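Local coordinates for protein putative nitroreductase (Thermotoga maritima, PDB 1VKW) that probably acts as an oxidoreductase related to the FMN-dependent nitroreductases, at residues D40-L45 with W55-S60; Q86-L91 with Y111-G116; E139-E144 with I166-G171. All coordinates share one frame; numbering follows the deposited sequence.

Interaction 1: D40-L45 with W55-S60; sequences DIENLL and WKINLS
Ile41 and Ile57 lie opposite each other where segment 40-45, helical at its start, passes the strand segment 55-60, their CA atoms 8.6 Å apart. The CA atoms of Glu42 and Trp55, one residue on along the helix and two back along the strand, are 8.5 Å apart. No hydrogen bond crosses this gap, so the contact is made by side chains alone, and it is a small one, burying 130 Å² in all. Ile57 carries the strand's share with its two branches. Its CG2 methyl meets the CD1 methyl of Ile41 at 4.2 Å, the end of the Ile41 chain against the CB-borne branch methyl of Ile57. Its other branch serves the neighbouring residue: with chi2 at 96°, well off a staggered position, CD1 is turned to the CG methylene of Glu42, again at 4.2 Å. One isoleucine thus spans two successive helix residues. Glu42 suits this margin because its aliphatic stem can lie against a hydrocarbon while the carboxylate continues to the exposed side. Alternation along the strand points Ile57 at the helix and Lys56 away from it, where its amine pairs with Asp54 in a salt bridge. Beyond, the turn following the strand is tied by Asn58 ND2 donating to Ser60 OG over 2.7 Å, the hydroxyl lying 19° out of the amide plane. Strand 56-58 is an outermost strand of its antiparallel sheet within this chain and is bonded to strand 64-67 through Lys56 with Tyr67 and Asn58 with Tyr65. Helix 35-43 packs beside this edge, Ile41 also reaching Ile66 of the adjoining strand and Leu91 of helix 74-93, so that it sits in the angle between the sheet and that longer helix.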
loop_
_atom_site.group_PDB
_atom_site.type_symbol
_atom_site.label_atom_id
_atom_site.label_comp_id
_atom_site.label_asym_id
_atom_site.label_seq_id
_atom_site.Cartn_x
_atom_site.Cartn_y
_atom_site.Cartn_z
ATOM N N ASP A 40 -6.035 7.625 -15.073
ATOM C CA ASP A 40 -4.863 6.819 -14.740
ATOM C C ASP A 40 -5.156 5.819 -13.607
ATOM O O ASP A 40 -4.775 4.652 -13.694
ATOM C CB ASP A 40 -3.684 7.722 -14.360
ATOM C CG ASP A 40 -3.106 8.479 -15.548
ATOM O OD1 ASP A 40 -3.721 8.488 -16.636
ATOM O OD2 ASP A 40 -2.030 9.105 -15.480
ATOM N N ILE A 41 -5.843 6.279 -12.562
ATOM C CA ILE A 41 -6.205 5.415 -11.432
ATOM C C ILE A 41 -7.147 4.303 -11.874
ATOM O O ILE A 41 -6.971 3.146 -11.500
ATOM C CB ILE A 41 -6.859 6.235 -10.297
ATOM C CG1 ILE A 41 -5.846 7.195 -9.673
ATOM C CG2 ILE A 41 -7.412 5.313 -9.207
ATOM C CD1 ILE A 41 -6.492 8.370 -8.977
ATOM N N GLU A 42 -8.148 4.660 -12.673
ATOM C CA GLU A 42 -9.144 3.691 -13.142
ATOM C C GLU A 42 -8.538 2.589 -14.022
ATOM O O GLU A 42 -9.008 1.450 -14.006
ATOM C CB GLU A 42 -10.290 4.407 -13.865
ATOM C CG GLU A 42 -11.152 5.233 -12.921
ATOM C CD GLU A 42 -12.487 5.623 -13.521
ATOM O OE1 GLU A 42 -12.521 6.021 -14.709
ATOM O OE2 GLU A 42 -13.504 5.535 -12.798
ATOM N N ASN A 43 -7.481 2.923 -14.755
ATOM C CA ASN A 43 -6.791 1.949 -15.592
ATOM C C ASN A 43 -5.823 1.052 -14.809
ATOM O O ASN A 43 -5.421 -0.004 -15.303
ATOM C CB ASN A 43 -6.024 2.660 -16.712
ATOM C CG ASN A 43 -5.991 1.853 -17.996
ATOM O OD1 ASN A 43 -4.974 1.254 -18.340
ATOM N ND2 ASN A 43 -7.116 1.823 -18.706
ATOM N N LEU A 44 -5.431 1.480 -13.608
ATOM C CA LEU A 44 -4.501 0.717 -12.785
ATOM C C LEU A 44 -5.028 -0.704 -12.615
ATOM O O LEU A 44 -6.174 -0.893 -12.214
ATOM C CB LEU A 44 -4.316 1.380 -11.410
ATOM C CG LEU A 44 -3.433 0.661 -10.376
ATOM C CD1 LEU A 44 -1.999 0.493 -10.878
ATOM C CD2 LEU A 44 -3.447 1.400 -9.032
ATOM N N LEU A 45 -4.200 -1.695 -12.934
ATOM C CA LEU A 45 -4.551 -3.085 -12.659
ATOM C C LEU A 45 -4.318 -3.341 -11.177
ATOM O O LEU A 45 -3.208 -3.126 -10.667
ATOM C CB LEU A 45 -3.720 -4.059 -13.503
ATOM C CG LEU A 45 -4.264 -5.493 -13.568
ATOM C CD1 LEU A 45 -5.421 -5.571 -14.552
ATOM C CD2 LEU A 45 -3.171 -6.484 -13.957
ATOM N N TRP A 55 -13.950 1.487 -6.098
ATOM C CA TRP A 55 -13.169 2.669 -5.754
ATOM C C TRP A 55 -13.725 3.936 -6.400
ATOM O O TRP A 55 -14.136 3.944 -7.571
ATOM C CB TRP A 55 -11.687 2.468 -6.081
ATOM C CG TRP A 55 -11.079 1.449 -5.185
ATOM C CD1 TRP A 55 -10.857 0.137 -5.468
ATOM C CD2 TRP A 55 -10.664 1.643 -3.829
ATOM N NE1 TRP A 55 -10.300 -0.493 -4.381
ATOM C CE2 TRP A 55 -10.176 0.409 -3.357
ATOM C CE3 TRP A 55 -10.646 2.746 -2.961
ATOM C CZ2 TRP A 55 -9.672 0.241 -2.060
ATOM C CZ3 TRP A 55 -10.137 2.580 -1.674
ATOM C CH2 TRP A 55 -9.663 1.335 -1.237
ATOM N N LYS A 56 -13.752 4.994 -5.593
ATOM C CA LYS A 56 -14.294 6.285 -5.974
ATOM C C LYS A 56 -13.215 7.331 -5.762
ATOM O O LYS A 56 -12.418 7.225 -4.820
ATOM C CB LYS A 56 -15.509 6.619 -5.113
ATOM C CG LYS A 56 -16.651 5.612 -5.210
ATOM C CD LYS A 56 -17.167 5.475 -6.638
ATOM C CE LYS A 56 -18.631 5.052 -6.671
ATOM N NZ LYS A 56 -18.897 3.840 -5.847
ATOM N N ILE A 57 -13.192 8.328 -6.645
ATOM C CA ILE A 57 -12.189 9.388 -6.613
ATOM C C ILE A 57 -12.902 10.734 -6.564
ATOM O O ILE A 57 -13.674 11.057 -7.467
ATOM C CB ILE A 57 -11.254 9.317 -7.862
ATOM C CG1 ILE A 57 -10.756 7.885 -8.127
ATOM C CG2 ILE A 57 -10.050 10.237 -7.688
ATOM C CD1 ILE A 57 -11.574 7.117 -9.159
ATOM N N ASN A 58 -12.661 11.502 -5.502
ATOM C CA ASN A 58 -13.220 12.845 -5.376
ATOM C C ASN A 58 -12.145 13.902 -5.618
ATOM O O ASN A 58 -11.186 14.005 -4.852
ATOM C CB ASN A 58 -13.859 13.053 -3.997
ATOM C CG ASN A 58 -14.632 14.370 -3.897
ATOM O OD1 ASN A 58 -14.569 15.063 -2.880
ATOM N ND2 ASN A 58 -15.363 14.716 -4.953
ATOM N N LEU A 59 -12.316 14.675 -6.690
ATOM C CA LEU A 59 -11.428 15.798 -7.004
ATOM C C LEU A 59 -12.247 17.084 -7.169
ATOM O O LEU A 59 -11.893 17.977 -7.941
ATOM C CB LEU A 59 -10.535 15.495 -8.228
ATOM C CG LEU A 59 -11.030 14.638 -9.404
ATOM C CD1 LEU A 59 -10.103 14.807 -10.604
ATOM C CD2 LEU A 59 -11.111 13.169 -9.042
ATOM N N SER A 60 -13.348 17.159 -6.420
ATOM C CA SER A 60 -14.131 18.381 -6.275
ATOM C C SER A 60 -14.003 18.902 -4.841
ATOM O O SER A 60 -14.805 19.729 -4.391
ATOM C CB SER A 60 -15.600 18.119 -6.622
ATOM O OG SER A 60 -16.158 17.120 -5.784
#

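Interaction 2: Q86-L91 with Y111-G116; sequences QIVLFL and YIIVFG
Val88 and Leu91, three residues apart and so on one side of their helix, are the residues of 86-91 that meet Ile113 and Phe115 of the strand 112-116. Gln86, at the start of the segment, lies on another side of the helix; its side-chain NE2 is hydrogen-bonded to the carbonyls of Lys47 and Phe82. Ile87 turns toward the strand but stops short of it and packs on Ile66 of the adjacent strand. Val88 makes the first touch: its CG2 methyl presses on Ile113 CG2 at 3.6 Å, with Ile113 CD1 a little further off. With Ile113 CG1 anti to the carbonyl carbon (chi1 -57°), CG2 falls anti to the backbone N, and both CG2 and the CD1 end of the other branch come near the one valine methyl. A short beta-branched residue fits here, since the CA atoms of Val88 and Ile113 are 7.6 Å apart. This is a helix packed on one face of an antiparallel sheet, in which 112-116 is an inner strand between 64-67 and 97-101. Alternate residues Ile113 and Phe115 point at the helix, and Val114 between them points away. Val88 itself reaches over to Thr98 and Trp100, and is thereby shared by two strands. One turn on, Leu91 sets CD1 over a face of the Phe115 ring, 4.1 Å from its centroid and 24° off the normal, a CH-pi contact displaced toward CG. The second methyl, CD2, lies on the same side, out by the rim, 4.0 Å from Phe115 CD2. The two side chains cross at about a right angle, Phe115 CG lying between its own backbone N and carbonyl carbon (chi1 66°), while the carbonyl O of Ile113 lies in the ring plane at its edge.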
loop_
_atom_site.group_PDB
_atom_site.type_symbol
_atom_site.label_atom_id
_atom_site.label_comp_id
_atom_site.label_asym_id
_atom_site.label_seq_id
_atom_site.Cartn_x
_atom_site.Cartn_y
_atom_site.Cartn_z
ATOM N N GLN A 86 -2.210 -0.551 -2.899
ATOM C CA GLN A 86 -1.821 -0.624 -4.306
ATOM C C GLN A 86 -2.025 0.722 -4.999
ATOM O O GLN A 86 -1.173 1.177 -5.774
ATOM C CB GLN A 86 -2.591 -1.733 -5.033
ATOM C CG GLN A 86 -2.049 -3.128 -4.716
ATOM C CD GLN A 86 -2.885 -4.219 -5.334
ATOM O OE1 GLN A 86 -2.788 -4.468 -6.536
ATOM N NE2 GLN A 86 -3.725 -4.862 -4.524
ATOM N N ILE A 87 -3.153 1.360 -4.704
ATOM C CA ILE A 87 -3.465 2.684 -5.255
ATOM C C ILE A 87 -2.502 3.760 -4.729
ATOM O O ILE A 87 -2.012 4.597 -5.507
ATOM C CB ILE A 87 -4.939 3.058 -4.956
ATOM C CG1 ILE A 87 -5.886 2.050 -5.630
ATOM C CG2 ILE A 87 -5.241 4.474 -5.434
ATOM C CD1 ILE A 87 -7.312 2.083 -5.097
ATOM N N VAL A 88 -2.231 3.726 -3.423
ATOM C CA VAL A 88 -1.260 4.639 -2.790
ATOM C C VAL A 88 0.088 4.570 -3.480
ATOM O O VAL A 88 0.678 5.597 -3.830
ATOM C CB VAL A 88 -1.076 4.321 -1.281
ATOM C CG1 VAL A 88 0.170 5.006 -0.706
ATOM C CG2 VAL A 88 -2.300 4.745 -0.502
ATOM N N LEU A 89 0.568 3.353 -3.683
ATOM C CA LEU A 89 1.869 3.144 -4.299
ATOM C C LEU A 89 1.892 3.577 -5.757
ATOM O O LEU A 89 2.910 4.056 -6.253
ATOM C CB LEU A 89 2.281 1.670 -4.165
ATOM C CG LEU A 89 2.634 1.252 -2.736
ATOM C CD1 LEU A 89 2.946 -0.240 -2.677
ATOM C CD2 LEU A 89 3.813 2.085 -2.197
ATOM N N PHE A 90 0.769 3.413 -6.441
ATOM C CA PHE A 90 0.639 3.924 -7.791
ATOM C C PHE A 90 0.717 5.460 -7.796
ATOM O O PHE A 90 1.426 6.069 -8.616
ATOM C CB PHE A 90 -0.666 3.435 -8.415
ATOM C CG PHE A 90 -0.965 4.070 -9.734
ATOM C CD1 PHE A 90 -0.084 3.925 -10.800
ATOM C CD2 PHE A 90 -2.116 4.832 -9.914
ATOM C CE1 PHE A 90 -0.356 4.512 -12.024
ATOM C CE2 PHE A 90 -2.383 5.421 -11.130
ATOM C CZ PHE A 90 -1.499 5.264 -12.186
ATOM N N LEU A 91 -0.012 6.084 -6.879
ATOM C CA LEU A 91 -0.028 7.540 -6.776
ATOM C C LEU A 91 1.353 8.087 -6.407
ATOM O O LEU A 91 1.766 9.124 -6.932
ATOM C CB LEU A 91 -1.074 7.997 -5.753
ATOM C CG LEU A 91 -2.549 7.851 -6.156
ATOM C CD1 LEU A 91 -3.459 8.165 -4.974
ATOM C CD2 LEU A 91 -2.883 8.744 -7.328
ATOM N N TYR A 111 -11.566 4.332 5.757
ATOM C CA TYR A 111 -10.576 5.385 5.637
ATOM C C TYR A 111 -10.717 6.053 4.276
ATOM O O TYR A 111 -11.186 5.433 3.321
ATOM C CB TYR A 111 -9.156 4.808 5.750
ATOM C CG TYR A 111 -8.831 4.128 7.065
ATOM C CD1 TYR A 111 -8.258 4.839 8.116
ATOM C CD2 TYR A 111 -9.072 2.770 7.249
ATOM C CE1 TYR A 111 -7.946 4.215 9.324
ATOM C CE2 TYR A 111 -8.769 2.136 8.450
ATOM C CZ TYR A 111 -8.204 2.861 9.484
ATOM O OH TYR A 111 -7.904 2.235 10.678
ATOM N N ILE A 112 -10.310 7.310 4.185
ATOM C CA ILE A 112 -10.049 7.899 2.879
ATOM C C ILE A 112 -8.539 7.930 2.664
ATOM O O ILE A 112 -7.757 7.820 3.611
ATOM C CB ILE A 112 -10.687 9.306 2.720
ATOM C CG1 ILE A 112 -10.054 10.327 3.669
ATOM C CG2 ILE A 112 -12.190 9.232 2.941
ATOM C CD1 ILE A 112 -10.495 11.757 3.435
ATOM N N ILE A 113 -8.141 8.038 1.406
ATOM C CA ILE A 113 -6.755 8.257 1.055
ATOM C C ILE A 113 -6.703 9.612 0.362
ATOM O O ILE A 113 -7.117 9.741 -0.787
ATOM C CB ILE A 113 -6.255 7.144 0.121
ATOM C CG1 ILE A 113 -6.442 5.772 0.773
ATOM C CG2 ILE A 113 -4.792 7.371 -0.236
ATOM C CD1 ILE A 113 -6.338 4.616 -0.212
ATOM N N VAL A 114 -6.240 10.632 1.072
ATOM C CA VAL A 114 -6.080 11.944 0.459
ATOM C C VAL A 114 -4.780 11.937 -0.329
ATOM O O VAL A 114 -3.863 11.185 -0.008
ATOM C CB VAL A 114 -6.106 13.107 1.490
ATOM C CG1 VAL A 114 -7.469 13.177 2.191
ATOM C CG2 VAL A 114 -4.978 12.991 2.517
ATOM N N PHE A 115 -4.701 12.752 -1.374
ATOM C CA PHE A 115 -3.478 12.826 -2.164
ATOM C C PHE A 115 -3.319 14.157 -2.894
ATOM O O PHE A 115 -4.274 14.913 -3.040
ATOM C CB PHE A 115 -3.408 11.663 -3.158
ATOM C CG PHE A 115 -4.473 11.700 -4.226
ATOM C CD1 PHE A 115 -5.791 11.372 -3.924
ATOM C CD2 PHE A 115 -4.151 12.046 -5.536
ATOM C CE1 PHE A 115 -6.771 11.393 -4.905
ATOM C CE2 PHE A 115 -5.125 12.062 -6.522
ATOM C CZ PHE A 115 -6.440 11.741 -6.206
ATOM N N GLY A 116 -2.093 14.422 -3.338
ATOM C CA GLY A 116 -1.747 15.665 -4.022
ATOM C C GLY A 116 -0.248 15.869 -4.005
ATOM O O GLY A 116 0.493 14.994 -3.575
#

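Interaction 3: E139-E144 with I166-G171; sequences EELPPE and IKYTGG
Tyr168 lays its ring alongside Pro142, whose CD is 3.5 Å from Tyr168 CE2 and whose CG is 3.4 Å from Tyr168 OH. The pyrrolidine meets the outer half of the ring at a slant. Nearer the strand, Leu141 slides past in the opposite direction and places CD1 4.0 Å from Tyr168 CD2. The carbonyl O of Glu140 comes at the edge close to the ring plane, 3.9 Å from Tyr168 CE2, so three consecutive residues follow one side of the tyrosine. With CG anti to the backbone N (chi1 169°), the side chain is thrown out from the strand toward them. One face of the ring is taken by its own chain, which curls round until the backbone N of Gly170 stands 3.5 Å above the plane, over the centre. Gly170 adopts backbone angles at which a CB would collide with the carbonyl O of the preceding residue, so glycine suits the turn. A serine in place of Tyr168 would probably strip Pro142 and Leu141 of their cover and open a gap beneath the turn. The proline pair also fits its place: Pro142 is the N-cap and Pro143 opens the first helical turn, where no backbone N-H is needed for a helical bond. The contact lies at the start of helix 143-153, whose Ile145 also touches Tyr168, and at the end of strand 165-168. That strand is an outermost strand of its antiparallel sheet within the chain, bonded to strand 172-176, which carries Cys174 of the disulfide to Cys213.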
loop_
_atom_site.group_PDB
_atom_site.type_symbol
_atom_site.label_atom_id
_atom_site.label_comp_id
_atom_site.label_asym_id
_atom_site.label_seq_id
_atom_site.Cartn_x
_atom_site.Cartn_y
_atom_site.Cartn_z
ATOM N N GLU A 139 19.022 -13.969 10.507
ATOM C CA GLU A 139 19.995 -14.830 9.828
ATOM C C GLU A 139 19.378 -16.065 9.146
ATOM O O GLU A 139 20.002 -16.670 8.277
ATOM C CB GLU A 139 21.072 -15.292 10.825
ATOM C CG GLU A 139 21.637 -14.198 11.731
ATOM C CD GLU A 139 21.006 -14.185 13.119
ATOM O OE1 GLU A 139 19.841 -13.755 13.240
ATOM O OE2 GLU A 139 21.679 -14.608 14.092
ATOM N N GLU A 140 18.171 -16.456 9.552
ATOM C CA GLU A 140 17.466 -17.580 8.917
ATOM C C GLU A 140 16.785 -17.179 7.596
ATOM O O GLU A 140 16.162 -18.021 6.924
ATOM C CB GLU A 140 16.428 -18.157 9.885
ATOM C CG GLU A 140 17.044 -18.753 11.149
ATOM C CD GLU A 140 16.043 -18.979 12.271
ATOM O OE1 GLU A 140 14.840 -18.696 12.093
ATOM O OE2 GLU A 140 16.470 -19.446 13.352
ATOM N N LEU A 141 16.899 -15.901 7.227
ATOM C CA LEU A 141 16.273 -15.382 6.014
ATOM C C LEU A 141 17.240 -15.295 4.851
ATOM O O LEU A 141 18.296 -14.665 4.968
ATOM C CB LEU A 141 15.711 -13.987 6.266
ATOM C CG LEU A 141 14.287 -13.947 6.797
ATOM C CD1 LEU A 141 14.087 -14.882 7.979
ATOM C CD2 LEU A 141 13.953 -12.504 7.144
ATOM N N PRO A 142 16.874 -15.873 3.711
ATOM C CA PRO A 142 17.658 -15.663 2.499
ATOM C C PRO A 142 17.528 -14.189 2.090
ATOM O O PRO A 142 16.571 -13.518 2.512
ATOM C CB PRO A 142 17.014 -16.591 1.461
ATOM C CG PRO A 142 15.854 -17.209 2.095
ATOM C CD PRO A 142 15.699 -16.723 3.479
ATOM N N PRO A 143 18.469 -13.691 1.293
ATOM C CA PRO A 143 18.493 -12.273 0.926
ATOM C C PRO A 143 17.192 -11.740 0.310
ATOM O O PRO A 143 16.825 -10.598 0.575
ATOM C CB PRO A 143 19.663 -12.182 -0.062
ATOM C CG PRO A 143 20.532 -13.331 0.282
ATOM C CD PRO A 143 19.598 -14.429 0.700
ATOM N N GLU A 144 16.482 -12.551 -0.472
ATOM C CA GLU A 144 15.243 -12.061 -1.086
ATOM C C GLU A 144 14.236 -11.729 0.016
ATOM O O GLU A 144 13.486 -10.760 -0.086
ATOM C CB GLU A 144 14.616 -13.081 -2.051
ATOM C CG GLU A 144 15.445 -13.423 -3.273
ATOM C CD GLU A 144 16.464 -14.520 -3.022
ATOM O OE1 GLU A 144 16.689 -14.889 -1.841
ATOM O OE2 GLU A 144 17.045 -15.004 -4.014
ATOM N N ILE A 166 5.475 -11.146 11.617
ATOM C CA ILE A 166 5.867 -11.744 10.338
ATOM C C ILE A 166 6.676 -13.008 10.572
ATOM O O ILE A 166 7.580 -13.039 11.425
ATOM C CB ILE A 166 6.715 -10.744 9.499
ATOM C CG1 ILE A 166 5.991 -9.399 9.345
ATOM C CG2 ILE A 166 7.110 -11.341 8.130
ATOM C CD1 ILE A 166 6.865 -8.318 8.661
ATOM N N LYS A 167 6.359 -14.045 9.799
ATOM C CA LYS A 167 7.036 -15.323 9.915
ATOM C C LYS A 167 7.331 -15.870 8.539
ATOM O O LYS A 167 6.454 -15.911 7.678
ATOM C CB LYS A 167 6.179 -16.330 10.712
ATOM C CG LYS A 167 6.852 -17.673 10.931
ATOM C CD LYS A 167 6.001 -18.610 11.785
ATOM C CE LYS A 167 4.657 -18.935 11.141
ATOM N NZ LYS A 167 3.881 -19.872 12.013
ATOM N N TYR A 168 8.575 -16.283 8.345
ATOM C CA TYR A 168 9.024 -16.895 7.113
ATOM C C TYR A 168 9.186 -18.392 7.378
ATOM O O TYR A 168 9.872 -18.780 8.337
ATOM C CB TYR A 168 10.361 -16.274 6.697
ATOM C CG TYR A 168 11.057 -17.011 5.584
ATOM C CD1 TYR A 168 10.515 -17.052 4.308
ATOM C CD2 TYR A 168 12.269 -17.661 5.810
ATOM C CE1 TYR A 168 11.162 -17.733 3.282
ATOM C CE2 TYR A 168 12.910 -18.340 4.811
ATOM C CZ TYR A 168 12.357 -18.374 3.548
ATOM O OH TYR A 168 13.017 -19.041 2.556
ATOM N N THR A 169 8.578 -19.228 6.540
ATOM C CA THR A 169 8.633 -20.684 6.741
ATOM C C THR A 169 9.420 -21.477 5.699
ATOM O O THR A 169 9.444 -22.703 5.754
ATOM C CB THR A 169 7.218 -21.247 6.768
ATOM O OG1 THR A 169 6.551 -20.920 5.537
ATOM C CG2 THR A 169 6.408 -20.595 7.857
ATOM N N GLY A 170 10.072 -20.804 4.758
ATOM C CA GLY A 170 10.698 -21.504 3.641
ATOM C C GLY A 170 9.928 -21.221 2.365
ATOM O O GLY A 170 10.415 -20.487 1.504
ATOM N N GLY A 171 8.729 -21.785 2.242
ATOM C CA GLY A 171 7.871 -21.521 1.080
ATOM C C GLY A 171 7.032 -20.240 1.146
ATOM O O GLY A 171 6.606 -19.710 0.123
#

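In the fold
From the N terminus, interaction 1 closes the loop that runs, without regular structure, from helix 35-43 to the edge strand 56-58. The chain then passes through strand 64-67 and helix 74-93, and interaction 2 closes a larger loop holding strand 97-101. Interaction 3 comes last, bringing strand 165-168 back to the start of helix 143-153. The three follow in series, neither nested nor crossed. Interactions 1 and 2 serve the same antiparallel sheet and touch, as where Leu44 CD2 lies 3.5 Å from Phe90 CB. Interaction 3 belongs to the other sheet, its centre about 29 Å from that of interaction 2.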